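Local atomic coordinates of petrobactin biosynthesis protein AsbB (Bacillus anthracis, PDB entry 3TO3), a protein that catalyses the ATP-dependent condensation of spermidine with citryl-spermidine intermediates in the biosynthesis of the siderophore petrobactin. Residues R24-V27 with L28-V32; G58-E61 with D62-V66; F130-T133 with I134-E138. All coordinates share one frame; numbering follows the deposited sequence.

Contact 1 (R24-V27 with L28-V32)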
loop_
_atom_site.group_PDB
_atom_site.type_symbol
_atom_site.label_atom_id
_atom_site.label_comp_id
_atom_site.label_asym_id
_atom_site.label_seq_id
_atom_site.Cartn_x
_atom_site.Cartn_y
_atom_site.Cartn_z
ATOM N N ARG B 24 -15.242 -0.849 18.226
ATOM C CA ARG B 24 -14.183 0.005 18.755
ATOM C C ARG B 24 -13.860 -0.430 20.183
ATOM O O ARG B 24 -12.692 -0.576 20.568
ATOM C CB ARG B 24 -14.611 1.469 18.755
ATOM C CG ARG B 24 -13.501 2.428 19.109
ATOM C CD ARG B 24 -14.086 3.775 19.400
ATOM N NE ARG B 24 -14.908 3.742 20.606
ATOM C CZ ARG B 24 -15.841 4.645 20.876
ATOM N NH1 ARG B 24 -16.079 5.641 20.018
ATOM N NH2 ARG B 24 -16.543 4.547 21.990
ATOM N N ARG B 25 -14.912 -0.649 20.959
ATOM C CA ARG B 25 -14.739 -1.016 22.339
ATOM C C ARG B 25 -14.023 -2.363 22.438
ATOM O O ARG B 25 -13.126 -2.531 23.264
ATOM C CB ARG B 25 -16.094 -1.053 23.060
ATOM C CG ARG B 25 -16.534 0.326 23.478
ATOM C CD ARG B 25 -17.989 0.339 23.796
ATOM N NE ARG B 25 -18.402 1.631 24.325
ATOM C CZ ARG B 25 -19.627 1.890 24.758
ATOM N NH1 ARG B 25 -20.529 0.916 24.756
ATOM N NH2 ARG B 25 -19.946 3.106 25.211
ATOM N N ARG B 26 -14.425 -3.312 21.597
ATOM C CA ARG B 26 -13.820 -4.629 21.616
ATOM C C ARG B 26 -12.323 -4.549 21.261
ATOM O O ARG B 26 -11.480 -5.161 21.931
ATOM C CB ARG B 26 -14.545 -5.584 20.674
ATOM C CG ARG B 26 -13.840 -6.928 20.524
ATOM C CD ARG B 26 -14.384 -7.773 19.380
ATOM N NE ARG B 26 -13.449 -8.860 19.133
ATOM C CZ ARG B 26 -13.543 -9.764 18.162
ATOM N NH1 ARG B 26 -14.579 -9.754 17.311
ATOM N NH2 ARG B 26 -12.599 -10.706 18.054
ATOM N N VAL B 27 -11.998 -3.774 20.229
ATOM C CA VAL B 27 -10.628 -3.695 19.764
ATOM C C VAL B 27 -9.747 -3.019 20.798
ATOM O O VAL B 27 -8.620 -3.433 21.013
ATOM C CB VAL B 27 -10.524 -2.991 18.389
ATOM C CG1 VAL B 27 -9.086 -2.621 18.086
ATOM C CG2 VAL B 27 -11.089 -3.895 17.272
ATOM N N LEU B 28 -10.267 -1.990 21.461
ATOM C CA LEU B 28 -9.546 -1.401 22.570
ATOM C C LEU B 28 -9.343 -2.411 23.708
ATOM O O LEU B 28 -8.261 -2.495 24.287
ATOM C CB LEU B 28 -10.271 -0.167 23.096
ATOM C CG LEU B 28 -9.980 1.108 22.329
ATOM C CD1 LEU B 28 -10.908 2.204 22.836
ATOM C CD2 LEU B 28 -8.539 1.466 22.591
ATOM N N ARG B 29 -10.381 -3.177 24.018
ATOM C CA ARG B 29 -10.296 -4.145 25.102
ATOM C C ARG B 29 -9.180 -5.174 24.839
ATOM O O ARG B 29 -8.334 -5.426 25.713
ATOM C CB ARG B 29 -11.660 -4.814 25.339
ATOM C CG ARG B 29 -11.629 -5.941 26.347
ATOM C CD ARG B 29 -13.032 -6.538 26.591
ATOM N NE ARG B 29 -13.573 -7.208 25.395
ATOM C CZ ARG B 29 -13.042 -8.294 24.823
ATOM N NH1 ARG B 29 -11.944 -8.848 25.318
ATOM N NH2 ARG B 29 -13.594 -8.829 23.739
ATOM N N GLN B 30 -9.161 -5.748 23.634
ATOM C CA GLN B 30 -8.187 -6.792 23.335
ATOM C C GLN B 30 -6.799 -6.125 23.340
ATOM O O GLN B 30 -5.852 -6.685 23.887
ATOM C CB GLN B 30 -8.503 -7.546 22.022
ATOM C CG GLN B 30 -9.869 -8.309 22.074
ATOM C CD GLN B 30 -10.161 -9.208 20.858
ATOM O OE1 GLN B 30 -11.274 -9.752 20.723
ATOM N NE2 GLN B 30 -9.158 -9.399 19.994
ATOM N N LEU B 31 -6.707 -4.898 22.816
ATOM C CA LEU B 31 -5.430 -4.157 22.842
ATOM C C LEU B 31 -4.877 -3.993 24.268
ATOM O O LEU B 31 -3.733 -4.329 24.536
ATOM C CB LEU B 31 -5.542 -2.791 22.161
ATOM C CG LEU B 31 -4.317 -1.857 22.134
ATOM C CD1 LEU B 31 -3.114 -2.478 21.425
ATOM C CD2 LEU B 31 -4.687 -0.555 21.445
ATOM N N VAL B 32 -5.697 -3.480 25.179
ATOM C CA VAL B 32 -5.210 -3.189 26.497
ATOM C C VAL B 32 -4.849 -4.505 27.201
ATOM O O VAL B 32 -3.794 -4.611 27.809
ATOM C CB VAL B 32 -6.218 -2.295 27.301
ATOM C CG1 VAL B 32 -5.778 -2.142 28.746
ATOM C CG2 VAL B 32 -6.348 -0.900 26.631
#
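The edge of the R26 guanidinium meets the side-chain amide oxygen of Q30. Q30 OE1 lies near the guanidinium plane and accepts two bonds from that edge. R26 NE to Q30 OE1 is 2.8 Å, and R26 NH2 to Q30 OE1 is 3.1 Å and more bent. The two flat groups are turned 51° apart, and both nitrogens reach OE1 from the same face of the amide. NE stands well above the amide plane, NH2 only slightly. The same guanidinium also makes a cation-pi contact with Y167. The R29 guanidinium is almost parallel to that of R26, but its NH2 meets the R26 chain obliquely, 3.7 Å from R26 CG. R26 CG is anti to the backbone N (chi1 173°) and the chain runs straight on to NE, which brings the group alongside the next helical turn.

The backbone carries the i to i+4 bonds of helix 18-37. L28 N bonds to R24 O at 2.9 Å, and Q30 N to R26 O at 2.9 Å. L28 CG also lies 3.6 Å from R24 O. R24 and R25 direct their charges to E96.

Q30 NE2 bonds to the backbone O of H161, a residue of the ATP pocket, and R26 NH1 to D159 O. Held at OE1 by R26 and at NE2 by H161 O, the amide probably has little freedom to flip.

Contact 2 (G58-E61 with D62-V66)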
loop_
_atom_site.group_PDB
_atom_site.type_symbol
_atom_site.label_atom_id
_atom_site.label_comp_id
_atom_site.label_asym_id
_atom_site.label_seq_id
_atom_site.Cartn_x
_atom_site.Cartn_y
_atom_site.Cartn_z
ATOM N N GLY B 58 0.149 8.173 30.500
ATOM C CA GLY B 58 0.470 8.688 29.172
ATOM C C GLY B 58 0.832 10.170 29.233
ATOM O O GLY B 58 0.863 10.771 30.314
ATOM N N LEU B 59 1.125 10.757 28.074
ATOM C CA LEU B 59 1.387 12.191 27.952
ATOM C C LEU B 59 0.692 12.683 26.700
ATOM O O LEU B 59 0.749 12.015 25.669
ATOM C CB LEU B 59 2.886 12.465 27.798
ATOM C CG LEU B 59 3.814 12.312 28.996
ATOM C CD1 LEU B 59 5.283 12.545 28.556
ATOM C CD2 LEU B 59 3.427 13.274 30.120
ATOM N N ASP B 60 0.043 13.842 26.771
ATOM C CA ASP B 60 -0.604 14.398 25.588
ATOM C C ASP B 60 0.424 15.110 24.734
ATOM O O ASP B 60 1.604 15.106 25.056
ATOM C CB ASP B 60 -1.796 15.296 25.932
ATOM C CG ASP B 60 -1.416 16.526 26.725
ATOM O OD1 ASP B 60 -0.223 16.904 26.770
ATOM O OD2 ASP B 60 -2.343 17.145 27.287
ATOM N N GLU B 61 -0.007 15.702 23.631
ATOM C CA GLU B 61 0.950 16.298 22.706
ATOM C C GLU B 61 1.675 17.527 23.276
ATOM O O GLU B 61 2.768 17.874 22.834
ATOM C CB GLU B 61 0.289 16.588 21.354
ATOM C CG GLU B 61 -1.142 17.083 21.435
ATOM C CD GLU B 61 -1.707 17.436 20.068
ATOM O OE1 GLU B 61 -2.839 17.965 20.023
ATOM O OE2 GLU B 61 -1.023 17.190 19.044
ATOM N N ASP B 62 1.075 18.146 24.285
ATOM C CA ASP B 62 1.671 19.271 25.013
ATOM C C ASP B 62 2.496 18.736 26.182
ATOM O O ASP B 62 2.908 19.478 27.077
ATOM C CB ASP B 62 0.606 20.245 25.499
ATOM C CG ASP B 62 -0.445 20.513 24.454
ATOM O OD1 ASP B 62 -0.089 20.520 23.252
ATOM O OD2 ASP B 62 -1.626 20.694 24.832
ATOM N N ASN B 63 2.652 17.419 26.212
ATOM C CA ASN B 63 3.533 16.793 27.177
ATOM C C ASN B 63 2.989 16.958 28.585
ATOM O O ASN B 63 3.748 17.027 29.557
ATOM C CB ASN B 63 4.926 17.417 27.072
ATOM C CG ASN B 63 6.014 16.493 27.556
ATOM O OD1 ASN B 63 6.701 16.795 28.531
ATOM N ND2 ASN B 63 6.170 15.341 26.884
ATOM N N LYS B 64 1.662 17.003 28.682
ATOM C CA LYS B 64 0.983 17.030 29.974
ATOM C C LYS B 64 0.462 15.625 30.304
ATOM O O LYS B 64 -0.084 14.909 29.430
ATOM C CB LYS B 64 -0.152 18.068 29.990
ATOM C CG LYS B 64 -0.835 18.226 31.347
ATOM C CD LYS B 64 -2.151 19.009 31.256
ATOM C CE LYS B 64 -3.091 18.622 32.406
ATOM N NZ LYS B 64 -4.407 19.336 32.400
ATOM N N SER B 65 0.639 15.219 31.558
ATOM C CA SER B 65 0.301 13.859 31.920
ATOM C C SER B 65 -1.196 13.551 31.762
ATOM O O SER B 65 -2.077 14.407 31.924
ATOM C CB SER B 65 0.835 13.491 33.308
ATOM O OG SER B 65 -0.015 13.944 34.328
ATOM N N VAL B 66 -1.463 12.311 31.408
ATOM C CA VAL B 66 -2.820 11.844 31.248
ATOM C C VAL B 66 -2.825 10.438 31.829
ATOM O O VAL B 66 -1.779 9.809 31.925
ATOM C CB VAL B 66 -3.201 11.829 29.760
ATOM C CG1 VAL B 66 -2.595 10.623 29.071
ATOM C CG2 VAL B 66 -4.684 11.820 29.597
#
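D60 holds CG between its backbone N and its carbonyl carbon (chi1 63°), and this turns the carboxylate inward over the backbone of D62-K64. D60 OD1 then lies 2.7 Å from K64 N in a fairly straight hydrogen bond. The donor comes from above the carboxylate plane. The bond from D62 N to D60 OD1 is weak, at 3.1 Å. It has the i to i+2 form of an Asx turn. L59 CG is anti to its carbonyl carbon (chi1 -73°). L59 CD1 reaches N63 ND2 at 3.4 Å, and the two side chains run side by side.

D60 to N63 form a type I turn, closed by N63 N to D60 O at 2.8 Å. N63 takes a left-handed backbone conformation (phi 67°), and D60 N bonds to K64 O at 2.9 Å. This is the type I turn with a G1 bulge, a common way to close a beta hairpin. Here it joins strands 52-59 and 65-74. G58 and V66 are an antiparallel hydrogen-bonded pair, and L59 and S65 the next, non-hydrogen-bonded pair.

V66 CG1 packs against the G58 backbone, 3.6 Å from G58 CA. On the face of L59 and S65, L59 CD2 lies 3.7 Å from S65 CA. D60 OD2 is bonded to Q91 NE2. It also lies near D62 OD2, a like charge, but the bonds to D60 probably offset the effect on its ionisation. E61 packs on N358 of the second subunit.

Contact 3 (F130-T133 with I134-E138); sequences FKDT and IAQYE
F130 lays one face of its ring against the CD1 methyl of I134. I134 CD1 is 4.1 Å from the F130 ring centroid and only 15° off the normal, a CH-pi contact. I134 CD1 is offset toward the rim; its nearest ring atom is F130 CZ, at 3.9 Å. The first torsion of I134 (chi1 -57°) turns CG1 back beside the backbone N, and the extended second torsion then puts CD1 over the ring. I134 CD1 is also within 3.4 Å of F130 O.

D132 and Q136 make the polar pair. Q136 NE2 bonds to D132 OD1 at 3.1 Å, almost straight, on the syn side of the carboxylate. The amide is turned 64° against that carboxylate. D132 OD1 also takes a salt bridge from K168, and OD2 a bond with Y167 OH, so the buried carboxylate is gripped at both oxygens. Q136 OE1 is held by R139 NH1. In the backbone, Q136 N bonds to D132 O at 2.8 Å. The A135 N to K131 O bond is weak, at 3.4 Å.

The D132 side chain is about 10 Å from the bound ATP. The apolar pair packs on helix 6-15 and helix 175-181. Both pairs have the i to i+4 spacing of an alpha helix, here helix 115-138.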
loop_
_atom_site.group_PDB
_atom_site.type_symbol
_atom_site.label_atom_id
_atom_site.label_comp_id
_atom_site.label_asym_id
_atom_site.label_seq_id
_atom_site.Cartn_x
_atom_site.Cartn_y
_atom_site.Cartn_z
ATOM N N PHE B 130 -12.585 -0.823 11.219
ATOM C CA PHE B 130 -13.363 -0.504 10.031
ATOM C C PHE B 130 -13.985 -1.744 9.377
ATOM O O PHE B 130 -15.185 -1.779 9.129
ATOM C CB PHE B 130 -12.490 0.252 9.033
ATOM C CG PHE B 130 -13.152 0.506 7.698
ATOM C CD1 PHE B 130 -14.166 1.454 7.564
ATOM C CD2 PHE B 130 -12.719 -0.159 6.577
ATOM C CE1 PHE B 130 -14.758 1.716 6.326
ATOM C CE2 PHE B 130 -13.297 0.099 5.314
ATOM C CZ PHE B 130 -14.328 1.032 5.195
ATOM N N LYS B 131 -13.170 -2.753 9.087
ATOM C CA LYS B 131 -13.699 -3.957 8.490
ATOM C C LYS B 131 -14.658 -4.733 9.400
ATOM O O LYS B 131 -15.607 -5.337 8.893
ATOM C CB LYS B 131 -12.597 -4.876 7.977
ATOM C CG LYS B 131 -12.158 -4.501 6.563
ATOM C CD LYS B 131 -10.913 -3.611 6.573
ATOM C CE LYS B 131 -10.358 -3.432 5.153
ATOM N NZ LYS B 131 -9.023 -2.779 5.106
ATOM N N ASP B 132 -14.437 -4.737 10.723
ATOM C CA ASP B 132 -15.304 -5.547 11.537
ATOM C C ASP B 132 -16.656 -4.868 11.781
ATOM O O ASP B 132 -17.685 -5.545 11.877
ATOM C CB ASP B 132 -14.679 -6.033 12.832
ATOM C CG ASP B 132 -15.543 -7.119 13.508
ATOM O OD1 ASP B 132 -16.047 -8.039 12.805
ATOM O OD2 ASP B 132 -15.733 -7.057 14.736
ATOM N N THR B 133 -16.649 -3.541 11.850
ATOM C CA THR B 133 -17.885 -2.768 11.946
ATOM C C THR B 133 -18.862 -3.121 10.821
ATOM O O THR B 133 -20.035 -3.321 11.065
ATOM C CB THR B 133 -17.621 -1.250 11.894
ATOM O OG1 THR B 133 -16.926 -0.843 13.077
ATOM C CG2 THR B 133 -18.941 -0.484 11.776
ATOM N N ILE B 134 -18.381 -3.209 9.589
ATOM C CA ILE B 134 -19.260 -3.571 8.471
ATOM C C ILE B 134 -19.789 -5.006 8.645
ATOM O O ILE B 134 -20.981 -5.297 8.421
ATOM C CB ILE B 134 -18.524 -3.457 7.120
ATOM C CG1 ILE B 134 -17.994 -2.039 6.953
ATOM C CG2 ILE B 134 -19.470 -3.789 5.949
ATOM C CD1 ILE B 134 -16.768 -1.939 6.091
ATOM N N ALA B 135 -18.913 -5.912 9.058
ATOM C CA ALA B 135 -19.385 -7.284 9.271
ATOM C C ALA B 135 -20.438 -7.393 10.417
ATOM O O ALA B 135 -21.480 -8.027 10.239
ATOM C CB ALA B 135 -18.232 -8.240 9.478
ATOM N N GLN B 136 -20.155 -6.804 11.578
ATOM C CA GLN B 136 -21.097 -6.837 12.707
ATOM C C GLN B 136 -22.407 -6.150 12.304
ATOM O O GLN B 136 -23.476 -6.543 12.737
ATOM C CB GLN B 136 -20.524 -6.153 13.945
ATOM C CG GLN B 136 -19.257 -6.796 14.477
ATOM C CD GLN B 136 -19.459 -8.252 14.806
ATOM O OE1 GLN B 136 -20.479 -8.624 15.377
ATOM N NE2 GLN B 136 -18.512 -9.094 14.408
ATOM N N TYR B 137 -22.321 -5.133 11.455
ATOM C CA TYR B 137 -23.520 -4.435 11.055
ATOM C C TYR B 137 -24.383 -5.252 10.074
ATOM O O TYR B 137 -25.600 -5.182 10.113
ATOM C CB TYR B 137 -23.161 -3.084 10.466
ATOM C CG TYR B 137 -24.359 -2.303 10.021
ATOM C CD1 TYR B 137 -25.113 -1.607 10.944
ATOM C CD2 TYR B 137 -24.729 -2.240 8.676
ATOM C CE1 TYR B 137 -26.229 -0.871 10.563
ATOM C CE2 TYR B 137 -25.854 -1.497 8.272
ATOM C CZ TYR B 137 -26.600 -0.817 9.241
ATOM O OH TYR B 137 -27.713 -0.074 8.926
ATOM N N GLU B 138 -23.760 -6.047 9.214
ATOM C CA GLU B 138 -24.520 -6.849 8.258
ATOM C C GLU B 138 -25.126 -8.136 8.818
ATOM O O GLU B 138 -26.057 -8.677 8.222
ATOM C CB GLU B 138 -23.663 -7.171 7.036
ATOM C CG GLU B 138 -23.399 -5.955 6.188
ATOM C CD GLU B 138 -24.631 -5.511 5.417
ATOM O OE1 GLU B 138 -25.002 -4.316 5.509
ATOM O OE2 GLU B 138 -25.221 -6.357 4.703
#

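How the contacts relate
Contacts 1 and 3 are buried and helical. Contact 2 is a partly buried hairpin end, with most of its turn exposed, away from the ATP site. Helices 18-37 and 115-138 pack together, and contacts 1 and 3 touch where R26 NH1 lies 3.9 Å from D132 OD2. Y167 makes a cation-pi contact with R26 and a hydrogen bond with D132. The nearest atoms of contact 2 are about 12 Å from contact 1 and about 23 Å from contact 3. Contacts 1 and 3 each pair polar side chains one helical turn apart. Between its segments, the D60 carboxylate of contact 2 binds backbone N-H groups. Contact 3 alone has an aromatic face in use between its segments.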